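Local coordinates for glucan-binding protein C, GbpC (Streptococcus mutans UA159, PDB 5UQZ) that probably binds glucan at the cell wall of the bacterium and mediates both sucrose-dependent and sucrose-independent adherence, this chain being its calcium-containing adhesin region, at residues V134-I139 and H174-T179; I202-D205 and N209-D212. All blocks are in the same frame, centred on the assembly; numbering follows the deposited sequence.

Interaction 1. Residues V134-I139 and H174-T179; sequences VTYDNI and HDPTKT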
loop_
_atom_site.group_PDB
_atom_site.type_symbol
_atom_site.label_atom_id
_atom_site.label_comp_id
_atom_site.label_asym_id
_atom_site.label_seq_id
_atom_site.Cartn_x
_atom_site.Cartn_y
_atom_site.Cartn_z
ATOM N N VAL A 134 1.961 -20.018 -6.143
ATOM C CA VAL A 134 1.864 -20.152 -4.692
ATOM C C VAL A 134 0.449 -20.553 -4.337
ATOM O O VAL A 134 -0.517 -19.868 -4.707
ATOM C CB VAL A 134 2.221 -18.833 -3.989
ATOM C CG1 VAL A 134 2.175 -19.000 -2.475
ATOM C CG2 VAL A 134 3.591 -18.322 -4.450
ATOM N N THR A 135 0.305 -21.679 -3.635
ATOM C CA THR A 135 -1.010 -22.142 -3.177
ATOM C C THR A 135 -1.106 -21.916 -1.694
ATOM O O THR A 135 -0.240 -22.365 -0.936
ATOM C CB THR A 135 -1.186 -23.627 -3.516
ATOM O OG1 THR A 135 -1.089 -23.780 -4.968
ATOM C CG2 THR A 135 -2.528 -24.131 -3.080
ATOM N N TYR A 136 -2.180 -21.231 -1.289
ATOM C CA TYR A 136 -2.406 -20.892 0.108
ATOM C C TYR A 136 -3.620 -21.668 0.590
ATOM O O TYR A 136 -4.701 -21.639 -0.046
ATOM C CB TYR A 136 -2.723 -19.405 0.252
ATOM C CG TYR A 136 -1.705 -18.430 -0.317
ATOM C CD1 TYR A 136 -1.676 -18.122 -1.673
ATOM C CD2 TYR A 136 -0.763 -17.784 0.531
ATOM C CE1 TYR A 136 -0.797 -17.187 -2.191
ATOM C CE2 TYR A 136 0.089 -16.826 0.021
ATOM C CZ TYR A 136 0.066 -16.521 -1.335
ATOM O OH TYR A 136 0.870 -15.551 -1.859
ATOM N N ASP A 137 -3.480 -22.368 1.697
ATOM C CA ASP A 137 -4.648 -23.018 2.264
ATOM C C ASP A 137 -4.683 -22.808 3.761
ATOM O O ASP A 137 -3.899 -22.038 4.298
ATOM C CB ASP A 137 -4.946 -24.401 1.721
ATOM C CG ASP A 137 -3.862 -25.340 2.018
ATOM O OD1 ASP A 137 -2.927 -24.985 2.696
ATOM O OD2 ASP A 137 -3.955 -26.502 1.621
ATOM N N ASN A 138 -5.642 -23.457 4.435
ATOM C CA ASN A 138 -6.094 -23.044 5.772
ATOM C C ASN A 138 -6.666 -21.620 5.728
ATOM O O ASN A 138 -6.181 -20.692 6.383
ATOM C CB ASN A 138 -5.028 -23.203 6.871
ATOM C CG ASN A 138 -5.663 -23.410 8.221
ATOM O OD1 ASN A 138 -6.866 -23.478 8.350
ATOM N ND2 ASN A 138 -4.858 -23.717 9.205
ATOM N N ILE A 139 -7.724 -21.484 4.908
ATOM C CA ILE A 139 -8.437 -20.213 4.673
ATOM C C ILE A 139 -9.707 -20.306 5.499
ATOM O O ILE A 139 -10.534 -21.222 5.310
ATOM C CB ILE A 139 -8.765 -20.047 3.187
ATOM C CG1 ILE A 139 -7.523 -20.232 2.297
ATOM C CG2 ILE A 139 -9.409 -18.688 2.966
ATOM C CD1 ILE A 139 -6.345 -19.371 2.635
ATOM N N HIS A 174 2.783 -15.443 4.407
ATOM C CA HIS A 174 1.960 -16.653 4.395
ATOM C C HIS A 174 0.476 -16.309 4.319
ATOM O O HIS A 174 -0.308 -17.138 3.859
ATOM C CB HIS A 174 2.287 -17.582 5.559
ATOM C CG HIS A 174 1.880 -17.067 6.893
ATOM N ND1 HIS A 174 0.649 -17.358 7.431
ATOM C CD2 HIS A 174 2.515 -16.273 7.779
ATOM C CE1 HIS A 174 0.552 -16.763 8.611
ATOM N NE2 HIS A 174 1.683 -16.128 8.855
ATOM N N ASP A 175 0.091 -15.096 4.757
ATOM C CA ASP A 175 -1.276 -14.611 4.604
ATOM C C ASP A 175 -1.407 -13.971 3.220
ATOM O O ASP A 175 -0.814 -12.909 2.972
ATOM C CB ASP A 175 -1.581 -13.606 5.719
ATOM C CG ASP A 175 -3.000 -13.019 5.627
ATOM O OD1 ASP A 175 -3.641 -13.114 4.571
ATOM O OD2 ASP A 175 -3.452 -12.410 6.612
ATOM N N PRO A 176 -2.186 -14.567 2.298
ATOM C CA PRO A 176 -2.210 -14.057 0.918
ATOM C C PRO A 176 -2.814 -12.671 0.812
ATOM O O PRO A 176 -2.623 -12.007 -0.218
ATOM C CB PRO A 176 -3.073 -15.093 0.153
ATOM C CG PRO A 176 -3.937 -15.675 1.229
ATOM C CD PRO A 176 -3.087 -15.721 2.476
ATOM N N THR A 177 -3.567 -12.201 1.811
ATOM C CA THR A 177 -4.116 -10.855 1.756
ATOM C C THR A 177 -3.052 -9.812 1.970
ATOM O O THR A 177 -3.333 -8.619 1.743
ATOM C CB THR A 177 -5.263 -10.693 2.775
ATOM O OG1 THR A 177 -4.745 -10.697 4.098
ATOM C CG2 THR A 177 -6.363 -11.708 2.579
ATOM N N LYS A 178 -1.832 -10.213 2.383
ATOM C CA LYS A 178 -0.702 -9.288 2.495
ATOM C C LYS A 178 0.183 -9.347 1.253
ATOM O O LYS A 178 1.016 -8.471 1.045
ATOM C CB LYS A 178 0.114 -9.644 3.740
ATOM C CG LYS A 178 -0.648 -9.386 5.033
ATOM C CD LYS A 178 0.109 -9.967 6.232
ATOM C CE LYS A 178 1.485 -9.379 6.474
ATOM N NZ LYS A 178 2.064 -10.062 7.669
ATOM N N THR A 179 0.015 -10.372 0.409
ATOM C CA THR A 179 0.652 -10.497 -0.901
ATOM C C THR A 179 2.175 -10.498 -0.809
ATOM O O THR A 179 2.708 -11.461 -0.272
ATOM C CB THR A 179 0.063 -9.500 -1.916
ATOM O OG1 THR A 179 -1.354 -9.321 -1.712
ATOM C CG2 THR A 179 0.296 -9.972 -3.333
HETATM O O HOH W 1 1.332 -13.796 0.025
#
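P176 lies flat against the ring of Y136, its CB standing 3.4 Å from the ring centroid and only 7° off the normal, a CH-pi contact over the middle of the face. CG and CD of the proline continue over the CG and CD2 side of the ring, and the proline and the tyrosine pass one another running in opposing directions. V134 CG1 rests on the opposite face, displaced toward the rim, and the aromatic plane is thus held between two aliphatic groups. In the plane of the ring, at its rim, the carbonyl oxygen of H174 comes within 3.4 Å of Y136 CD2. With chi1 at -56°, CG of Y136 stands anti to the carbonyl carbon, and the ring leaves strand 132-137 toward the loop that joins strands 167-172 and 180-184. The contact therefore bridges the two antiparallel sheets of the beta-supersandwich, with L172 and I154 also packed on the tyrosine. Y136 OH donates a hydrogen bond to a bridging water 2.6 Å away, which donates in turn to T179 O (2.7 Å); the hydroxyl of Y156 is a second partner. Beyond the proline the loop is shaped by an Asx turn: D175 OD1 accepts from T177 N (2.9 Å) and T177 OG1 (2.7 Å), both arriving from the same face of the carboxylate, while OD2 is bonded to the backbone N of E69.

Interaction 2. Residues I202-D205 and N209-D212; sequences IFYD and NEID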
loop_
_atom_site.group_PDB
_atom_site.type_symbol
_atom_site.label_atom_id
_atom_site.label_comp_id
_atom_site.label_asym_id
_atom_site.label_seq_id
_atom_site.Cartn_x
_atom_site.Cartn_y
_atom_site.Cartn_z
ATOM N N ILE A 202 -6.523 -16.950 -8.128
ATOM C CA ILE A 202 -7.650 -17.854 -8.322
ATOM C C ILE A 202 -8.146 -18.259 -6.931
ATOM O O ILE A 202 -7.353 -18.671 -6.073
ATOM C CB ILE A 202 -7.241 -19.109 -9.125
ATOM C CG1 ILE A 202 -6.770 -18.728 -10.538
ATOM C CG2 ILE A 202 -8.426 -20.063 -9.222
ATOM C CD1 ILE A 202 -6.224 -19.882 -11.302
ATOM N N PHE A 203 -9.454 -18.114 -6.710
ATOM C CA PHE A 203 -10.088 -18.549 -5.473
ATOM C C PHE A 203 -10.766 -19.892 -5.713
ATOM O O PHE A 203 -11.343 -20.114 -6.768
ATOM C CB PHE A 203 -11.143 -17.523 -5.036
ATOM C CG PHE A 203 -10.584 -16.128 -4.825
ATOM C CD1 PHE A 203 -9.825 -15.832 -3.680
ATOM C CD2 PHE A 203 -10.808 -15.120 -5.750
ATOM C CE1 PHE A 203 -9.345 -14.560 -3.448
ATOM C CE2 PHE A 203 -10.346 -13.842 -5.504
ATOM C CZ PHE A 203 -9.620 -13.545 -4.373
ATOM N N TYR A 204 -10.779 -20.758 -4.693
ATOM C CA TYR A 204 -11.397 -22.073 -4.816
ATOM C C TYR A 204 -12.495 -22.227 -3.766
ATOM O O TYR A 204 -12.358 -21.738 -2.631
ATOM C CB TYR A 204 -10.362 -23.217 -4.582
ATOM C CG TYR A 204 -9.256 -23.221 -5.588
ATOM C CD1 TYR A 204 -8.181 -22.346 -5.502
ATOM C CD2 TYR A 204 -9.254 -24.155 -6.628
ATOM C CE1 TYR A 204 -7.160 -22.367 -6.435
ATOM C CE2 TYR A 204 -8.198 -24.197 -7.548
ATOM C CZ TYR A 204 -7.164 -23.289 -7.437
ATOM O OH TYR A 204 -6.103 -23.310 -8.312
ATOM N N ASP A 205 -13.578 -22.916 -4.162
ATOM C CA ASP A 205 -14.678 -23.209 -3.274
ATOM C C ASP A 205 -14.382 -24.439 -2.405
ATOM O O ASP A 205 -13.304 -25.034 -2.463
ATOM C CB ASP A 205 -15.981 -23.310 -4.056
ATOM C CG ASP A 205 -16.070 -24.518 -4.966
ATOM O OD1 ASP A 205 -15.338 -25.521 -4.797
ATOM O OD2 ASP A 205 -16.912 -24.499 -5.906
ATOM N N ASN A 209 -13.163 -26.484 -6.492
ATOM C CA ASN A 209 -13.240 -25.932 -7.844
ATOM C C ASN A 209 -12.960 -24.450 -7.851
ATOM O O ASN A 209 -13.242 -23.712 -6.899
ATOM C CB ASN A 209 -14.580 -26.224 -8.478
ATOM C CG ASN A 209 -14.697 -27.720 -8.888
ATOM O OD1 ASN A 209 -15.622 -28.363 -8.488
ATOM N ND2 ASN A 209 -13.708 -28.265 -9.633
ATOM N N GLU A 210 -12.396 -23.999 -8.959
ATOM C CA GLU A 210 -12.154 -22.573 -9.144
ATOM C C GLU A 210 -13.482 -21.825 -9.158
ATOM O O GLU A 210 -14.447 -22.260 -9.762
ATOM C CB GLU A 210 -11.411 -22.334 -10.458
ATOM C CG GLU A 210 -10.079 -23.025 -10.516
ATOM C CD GLU A 210 -9.265 -22.634 -11.720
ATOM O OE1 GLU A 210 -9.716 -21.793 -12.545
ATOM O OE2 GLU A 210 -8.120 -23.134 -11.858
ATOM N N ILE A 211 -13.501 -20.650 -8.546
ATOM C CA ILE A 211 -14.710 -19.844 -8.449
ATOM C C ILE A 211 -14.773 -18.871 -9.629
ATOM O O ILE A 211 -13.841 -18.083 -9.867
ATOM C CB ILE A 211 -14.707 -19.095 -7.121
ATOM C CG1 ILE A 211 -14.854 -20.076 -5.991
ATOM C CG2 ILE A 211 -15.887 -18.091 -7.104
ATOM C CD1 ILE A 211 -14.746 -19.444 -4.584
ATOM N N ASP A 212 -15.896 -18.926 -10.361
ATOM C CA ASP A 212 -16.158 -18.004 -11.456
ATOM C C ASP A 212 -16.475 -16.606 -10.919
ATOM O O ASP A 212 -17.418 -16.436 -10.134
ATOM C CB ASP A 212 -17.357 -18.586 -12.225
ATOM C CG ASP A 212 -17.768 -17.754 -13.435
ATOM O OD1 ASP A 212 -17.104 -16.785 -13.804
ATOM O OD2 ASP A 212 -18.829 -18.105 -14.031
HETATM O O HOH W 2 -11.308 -17.268 -8.740
HETATM O O HOH W 3 -6.535 -24.681 -10.471
HETATM O O HOH W 4 -16.964 -22.861 -8.143
HETATM O O HOH W 5 -17.658 -26.731 -7.079
#
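A chi1 of 69° sets CG of D205 between its own backbone N and carbonyl carbon, bringing the carboxylate back over the start of segment 209-212, where OD1 accepts from N209 N at 2.9 Å. The donor stands 47° out of the carboxylate plane, above it. In return D205 N donates to N209 O, also at 2.9 Å and in the carbonyl plane, so the two residues are tied in both directions. I211 N closes on F203 O at 2.8 Å, and this pair of backbone bonds flanks Y204 and E210, which form a single antiparallel bridge of a tight hairpin-like reversal. I211 has CG1 anti to its carbonyl carbon and chi2 extended, which carries CD1 against the backbone of Y204 and D205 and to CB of F203. E210, extended beyond CG, lies next to the Y204 ring and runs in the same direction, with its carboxylate plane nearly perpendicular (89°) to the aromatic plane. Its CG touches Y204 CE2 and, at 3.6 Å, CG2 of I202. A water lying at the edge of the tyrosine ring links Y204 OH to E210 OE2, 2.6 Å from each. Two more waters donate to D205 OD2, one also reaching E210 O and the other N209 OD1; a fourth joins F203 N to I211 O. The reversal follows strand 194-204, which pairs here with strand 151-160: I202 and Y204 pair with K153 and K151, K151 makes a cation-pi contact with Y204, I149 in the preceding loop packs on F203 and I211, and F66 meets the F203 ring edge-to-face.

Overall arrangement
Interaction 1 closes before interaction 2 opens along the chain, and their centres lie 14 Å apart, with nearest atoms about 6 Å from each other and no direct touch. Both reach the same large antiparallel sheet: strands 132-137 and 194-204 each pair with strand 151-160, which runs between them. Interaction 1 joins this sheet to the loop between strands 167-172 and 180-184 of the four-stranded sheet, whereas interaction 2 folds the chain back on the end of strand 194-204, farther from the chain centre. F66 touches T177 of interaction 1 and the F203 ring of interaction 2. Both are packing within the glucan-binding protein C family region, away from the calcium site.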